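Local coordinates for protein pyridoxal kinase (Entamoeba histolytica, PDB 4S1I) that probably phosphorylates pyridoxal, a form of vitamin B6, to pyridoxal 5'-phosphate at the expense of ATP, with the help of magnesium, at residues Ala237-Ile242 and Glu272-Thr277; Asp138-Asn143 and Gln171-Ile176. All blocks are in the same frame, centred on the assembly; numbering follows the deposited sequence.

Interaction 1 of 2, residues Ala237-Ile242 and Glu272-Thr277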
loop_
_atom_site.group_PDB
_atom_site.type_symbol
_atom_site.label_atom_id
_atom_site.label_comp_id
_atom_site.label_asym_id
_atom_site.label_seq_id
_atom_site.Cartn_x
_atom_site.Cartn_y
_atom_site.Cartn_z
ATOM N N ALA B 237 0.839 -24.645 -5.959
ATOM C CA ALA B 237 0.900 -23.253 -5.710
ATOM C C ALA B 237 1.792 -22.601 -6.867
ATOM O O ALA B 237 1.463 -21.549 -7.348
ATOM C CB ALA B 237 1.454 -22.958 -4.344
ATOM N N VAL B 238 2.889 -23.244 -7.165
ATOM C CA VAL B 238 3.711 -22.710 -8.316
ATOM C C VAL B 238 2.891 -22.741 -9.593
ATOM O O VAL B 238 2.919 -21.751 -10.362
ATOM C CB VAL B 238 4.976 -23.606 -8.446
ATOM C CG1 VAL B 238 5.775 -23.252 -9.746
ATOM C CG2 VAL B 238 5.895 -23.498 -7.248
ATOM N N ASN B 239 2.219 -23.854 -9.918
ATOM C CA ASN B 239 1.418 -23.959 -11.118
ATOM C C ASN B 239 0.383 -22.854 -11.157
ATOM O O ASN B 239 0.204 -22.176 -12.185
ATOM C CB ASN B 239 0.848 -25.343 -11.224
ATOM C CG ASN B 239 0.487 -25.764 -12.660
ATOM O OD1 ASN B 239 0.330 -24.959 -13.537
ATOM N ND2 ASN B 239 0.253 -27.055 -12.868
ATOM N N ARG B 240 -0.361 -22.627 -10.068
ATOM C CA ARG B 240 -1.372 -21.561 -10.054
ATOM C C ARG B 240 -0.749 -20.186 -10.309
ATOM O O ARG B 240 -1.277 -19.471 -11.126
ATOM C CB ARG B 240 -2.043 -21.459 -8.694
ATOM C CG ARG B 240 -2.979 -22.581 -8.485
ATOM C CD ARG B 240 -3.769 -22.324 -7.203
ATOM N NE ARG B 240 -4.653 -23.467 -7.024
ATOM C CZ ARG B 240 -5.640 -23.542 -6.163
ATOM N NH1 ARG B 240 -5.829 -22.565 -5.292
ATOM N NH2 ARG B 240 -6.417 -24.657 -6.141
ATOM N N ALA B 241 0.380 -19.918 -9.689
ATOM C CA ALA B 241 1.021 -18.627 -9.742
ATOM C C ALA B 241 1.465 -18.420 -11.188
ATOM O O ALA B 241 1.189 -17.362 -11.789
ATOM C CB ALA B 241 2.125 -18.540 -8.811
ATOM N N ILE B 242 2.091 -19.407 -11.760
ATOM C CA ILE B 242 2.600 -19.160 -13.152
ATOM C C ILE B 242 1.444 -19.121 -14.108
ATOM O O ILE B 242 1.508 -18.381 -15.145
ATOM C CB ILE B 242 3.736 -20.123 -13.502
ATOM C CG1 ILE B 242 4.528 -19.653 -14.693
ATOM C CG2 ILE B 242 3.265 -21.458 -13.786
ATOM C CD1 ILE B 242 5.394 -18.407 -14.415
ATOM N N GLU B 272 -4.725 -24.404 -12.924
ATOM C CA GLU B 272 -3.377 -25.009 -12.982
ATOM C C GLU B 272 -3.161 -25.466 -14.428
ATOM O O GLU B 272 -3.609 -26.533 -14.833
ATOM C CB GLU B 272 -3.191 -26.108 -11.915
ATOM C CG GLU B 272 -3.305 -25.521 -10.512
ATOM C CD GLU B 272 -3.295 -26.521 -9.359
ATOM O OE1 GLU B 272 -2.803 -27.607 -9.581
ATOM O OE2 GLU B 272 -3.775 -26.181 -8.211
ATOM N N SER B 273 -2.631 -24.568 -15.252
ATOM C CA SER B 273 -2.650 -24.704 -16.726
ATOM C C SER B 273 -1.501 -25.479 -17.302
ATOM O O SER B 273 -1.551 -25.818 -18.500
ATOM C CB SER B 273 -2.506 -23.353 -17.437
ATOM O OG SER B 273 -3.490 -22.465 -17.006
ATOM N N PHE B 274 -0.489 -25.745 -16.523
ATOM C CA PHE B 274 0.712 -26.339 -17.003
ATOM C C PHE B 274 0.934 -27.693 -16.418
ATOM O O PHE B 274 0.177 -28.132 -15.531
ATOM C CB PHE B 274 1.832 -25.405 -16.726
ATOM C CG PHE B 274 1.689 -24.106 -17.494
ATOM C CD1 PHE B 274 1.729 -24.111 -18.904
ATOM C CD2 PHE B 274 1.402 -22.909 -16.848
ATOM C CE1 PHE B 274 1.561 -22.939 -19.613
ATOM C CE2 PHE B 274 1.286 -21.717 -17.562
ATOM C CZ PHE B 274 1.326 -21.737 -18.935
ATOM N N THR B 275 1.924 -28.391 -16.984
ATOM C CA THR B 275 2.239 -29.704 -16.543
ATOM C C THR B 275 3.448 -29.761 -15.628
ATOM O O THR B 275 4.521 -29.230 -15.929
ATOM C CB THR B 275 2.472 -30.598 -17.788
ATOM O OG1 THR B 275 1.275 -30.613 -18.593
ATOM C CG2 THR B 275 2.845 -32.036 -17.384
ATOM N N ILE B 276 3.283 -30.382 -14.474
ATOM C CA ILE B 276 4.365 -30.634 -13.528
ATOM C C ILE B 276 5.157 -31.841 -14.062
ATOM O O ILE B 276 4.584 -32.919 -14.220
ATOM C CB ILE B 276 3.839 -30.913 -12.122
ATOM C CG1 ILE B 276 3.125 -29.658 -11.604
ATOM C CG2 ILE B 276 4.975 -31.296 -11.177
ATOM C CD1 ILE B 276 2.277 -29.770 -10.334
ATOM N N THR B 277 6.458 -31.657 -14.399
ATOM C CA THR B 277 7.289 -32.729 -14.974
ATOM C C THR B 277 8.377 -33.141 -13.980
ATOM O O THR B 277 9.248 -32.340 -13.669
ATOM C CB THR B 277 7.842 -32.306 -16.309
ATOM O OG1 THR B 277 6.719 -32.267 -17.208
ATOM C CG2 THR B 277 8.866 -33.349 -16.871
#

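Interaction 2 of 2, residues Asp138-Asn143 and Gln171-Ile176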
loop_
_atom_site.group_PDB
_atom_site.type_symbol
_atom_site.label_atom_id
_atom_site.label_comp_id
_atom_site.label_asym_id
_atom_site.label_seq_id
_atom_site.Cartn_x
_atom_site.Cartn_y
_atom_site.Cartn_z
ATOM N N ASP B 138 13.965 -20.575 3.846
ATOM C CA ASP B 138 13.349 -21.864 3.633
ATOM C C ASP B 138 13.167 -22.132 2.126
ATOM O O ASP B 138 13.261 -23.316 1.678
ATOM C CB ASP B 138 12.022 -21.877 4.322
ATOM C CG ASP B 138 12.177 -21.767 5.839
ATOM O OD1 ASP B 138 12.563 -22.800 6.425
ATOM O OD2 ASP B 138 11.983 -20.726 6.402
ATOM N N ILE B 139 12.968 -21.067 1.379
ATOM C CA ILE B 139 12.885 -21.196 -0.072
ATOM C C ILE B 139 13.439 -19.976 -0.664
ATOM O O ILE B 139 13.164 -18.891 -0.156
ATOM C CB ILE B 139 11.396 -21.500 -0.526
ATOM C CG1 ILE B 139 11.386 -21.718 -1.980
ATOM C CG2 ILE B 139 10.434 -20.461 0.016
ATOM C CD1 ILE B 139 10.019 -22.172 -2.483
ATOM N N ILE B 140 14.223 -20.114 -1.719
ATOM C CA ILE B 140 14.625 -18.940 -2.532
ATOM C C ILE B 140 14.070 -19.031 -3.947
ATOM O O ILE B 140 13.889 -20.106 -4.520
ATOM C CB ILE B 140 16.141 -18.756 -2.558
ATOM C CG1 ILE B 140 16.853 -19.910 -3.296
ATOM C CG2 ILE B 140 16.632 -18.630 -1.100
ATOM C CD1 ILE B 140 18.361 -19.644 -3.627
ATOM N N THR B 141 13.841 -17.863 -4.552
ATOM C CA THR B 141 13.212 -17.779 -5.870
ATOM C C THR B 141 14.088 -16.907 -6.860
ATOM O O THR B 141 13.546 -15.991 -7.461
ATOM C CB THR B 141 11.867 -17.154 -5.802
ATOM O OG1 THR B 141 11.891 -15.843 -5.233
ATOM C CG2 THR B 141 10.944 -18.005 -4.869
ATOM N N PRO B 142 15.316 -17.346 -7.107
ATOM C CA PRO B 142 16.137 -16.621 -8.194
ATOM C C PRO B 142 15.632 -16.820 -9.602
ATOM O O PRO B 142 15.129 -17.882 -9.974
ATOM C CB PRO B 142 17.469 -17.245 -8.033
ATOM C CG PRO B 142 17.162 -18.693 -7.672
ATOM C CD PRO B 142 16.003 -18.575 -6.702
ATOM N N ASN B 143 15.757 -15.783 -10.441
ATOM C CA ASN B 143 15.814 -16.067 -11.877
ATOM C C ASN B 143 17.115 -16.653 -12.274
ATOM O O ASN B 143 18.027 -16.846 -11.436
ATOM C CB ASN B 143 15.309 -14.820 -12.667
ATOM C CG ASN B 143 16.248 -13.659 -12.532
ATOM O OD1 ASN B 143 17.458 -13.857 -12.427
ATOM N ND2 ASN B 143 15.696 -12.437 -12.458
ATOM N N GLN B 171 25.303 -26.575 0.180
ATOM C CA GLN B 171 25.566 -25.596 1.201
ATOM C C GLN B 171 24.439 -25.346 2.214
ATOM O O GLN B 171 24.554 -24.477 3.114
ATOM C CB GLN B 171 26.017 -24.299 0.520
ATOM C CG GLN B 171 27.343 -24.490 -0.215
ATOM C CD GLN B 171 27.663 -23.313 -1.067
ATOM O OE1 GLN B 171 28.282 -22.349 -0.596
ATOM N NE2 GLN B 171 27.351 -23.417 -2.346
ATOM N N GLY B 172 23.330 -26.055 2.026
ATOM C CA GLY B 172 22.238 -25.958 2.978
ATOM C C GLY B 172 20.977 -25.322 2.511
ATOM O O GLY B 172 19.973 -25.252 3.283
ATOM N N ILE B 173 21.019 -24.697 1.317
ATOM C CA ILE B 173 19.742 -24.109 0.786
ATOM C C ILE B 173 18.616 -25.191 0.450
ATOM O O ILE B 173 18.859 -26.133 -0.312
ATOM C CB ILE B 173 20.029 -23.184 -0.434
ATOM C CG1 ILE B 173 21.143 -22.169 -0.180
ATOM C CG2 ILE B 173 18.700 -22.585 -0.961
ATOM C CD1 ILE B 173 20.748 -21.114 0.792
ATOM N N PRO B 174 17.525 -25.182 1.201
ATOM C CA PRO B 174 16.655 -26.379 1.118
ATOM C C PRO B 174 15.793 -26.473 -0.175
ATOM O O PRO B 174 15.596 -27.594 -0.630
ATOM C CB PRO B 174 15.638 -26.206 2.275
ATOM C CG PRO B 174 16.136 -25.144 3.074
ATOM C CD PRO B 174 17.117 -24.309 2.300
ATOM N N VAL B 175 15.241 -25.359 -0.624
ATOM C CA VAL B 175 14.324 -25.305 -1.772
ATOM C C VAL B 175 14.770 -24.153 -2.613
ATOM O O VAL B 175 14.820 -23.043 -2.113
ATOM C CB VAL B 175 12.824 -25.218 -1.366
ATOM C CG1 VAL B 175 11.951 -25.381 -2.593
ATOM C CG2 VAL B 175 12.412 -26.298 -0.366
ATOM N N ILE B 176 14.878 -24.391 -3.888
ATOM C CA ILE B 176 15.174 -23.375 -4.926
ATOM C C ILE B 176 14.222 -23.465 -6.052
ATOM O O ILE B 176 14.166 -24.500 -6.696
ATOM C CB ILE B 176 16.594 -23.562 -5.474
ATOM C CG1 ILE B 176 17.564 -23.544 -4.316
ATOM C CG2 ILE B 176 17.010 -22.443 -6.426
ATOM C CD1 ILE B 176 19.012 -23.987 -4.681
#

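Interaction 1 of 2, residues Ala237-Ile242 and Glu272-Thr277
Asn239 reaches out from the helix and is gripped by the backbone of Phe274 at both ends of its amide. Asn239 OD1 accepts a hydrogen bond from Phe274 N (3.2 Å), in the carbonyl plane and on a lone pair. Asn239 ND2 donates a hydrogen bond to Phe274 O (2.9 Å). Here Phe274 O lies close to the amide plane of Asn239, yet ND2 stands 55° out of the Phe274 carbonyl plane, not on a lone pair. Two bonds to one residue fix the flip of the buried amide. With chi1 at -156°, CG lies opposite the backbone N and the amide is carried away from the helix. CB of Glu272 lies 3.7 Å from Asn239 ND2, and further along the helix CG2 of Ile242 meets Phe274 CD2 at 3.9 Å. A side-chain amide thus takes the place of a peptide group for an irregular chain passing across helix 234-250, just before that chain enters strand 277-278 at the edge of an antiparallel sheet in this ribokinase-like fold. Phe274 also touches Gln246, a residue of the ADP site. Whereas the buried amide has both polar ends bonded, Arg240 and Glu272, both partly exposed, are joined on the outer side by a single bond. Arg240 CG crosses Glu272 CG at 3.6 Å, and Arg240 NE forms a salt bridge of 3.1 Å with the anti lone pair of Glu272 OE2. Arg240 NH2 stays 3.7 Å from Glu272 OE2, consistent with planes 54° apart, while OE1 goes to His236. Trp227 makes a cation-pi contact with Arg240.

Interaction 2 of 2, residues Asp138-Asn143 and Gln171-Ile176
Ile140 and Ile176 form a parallel bridge where two strands meet side by side: Ile140 N bonds to Val175 O at 3.0 Å, and a backbone bond between Ile140 and Leu177 completes it. The same Val175 oxygen receives a CA-H...O contact from Ile139 CA. Ile140 shows how the side chains follow. From CB, chi1 of 66° sets CG1 between the backbone N and the carbonyl carbon, 3.9 Å from Val175 O. There Ile140 CG1 also lies 3.8 Å from Ile176 CG1, the two side chains pointing the same way. At the tip, Ile140 CD1 meets Ile176 CG1 and comes within 4.0 Å of Ile173 CG2, the Ile140 and Ile173 side chains crossing at about a right angle. The pairing joins strand 139-140, at the end of the main sheet of this ribokinase-like fold, to strand 175-178, an edge strand of the antiparallel sheet; helices 144-151 and 158-170 lie in the beta-alpha-beta crossover. Ile139 turns to the other side of the strand, its CD1 resting 3.7 Å from Val175 CG1. Further along, CG of Pro142 packs crosswise on CG2 of Ile176. Pro142 separates Thr141, a ligand of the first magnesium site, from Asn143, which binds ADP and N-caps the following helix.

The two contacts follow one another in the chain, interaction 2 closing before interaction 1 opens; their centres are 19 Å apart and their nearest atoms about 6 Å, without touching. Interaction 2 holds site residues, Thr141 and Asn143, whereas interaction 1 only borders the site, its Phe274 side chain about 4 Å from that of Gln246. The side chain of Pro142 in interaction 2 lies about 8 Å from the bound magnesium ion and about 13 Å from pyridoxal 5'-phosphate; that of Ile242 in interaction 1 is about 12 Å from the metal. Thr179 of the ADP site lies between: its side chain is about 6 Å from that of Pro142 and about 7 Å from that of Ile242.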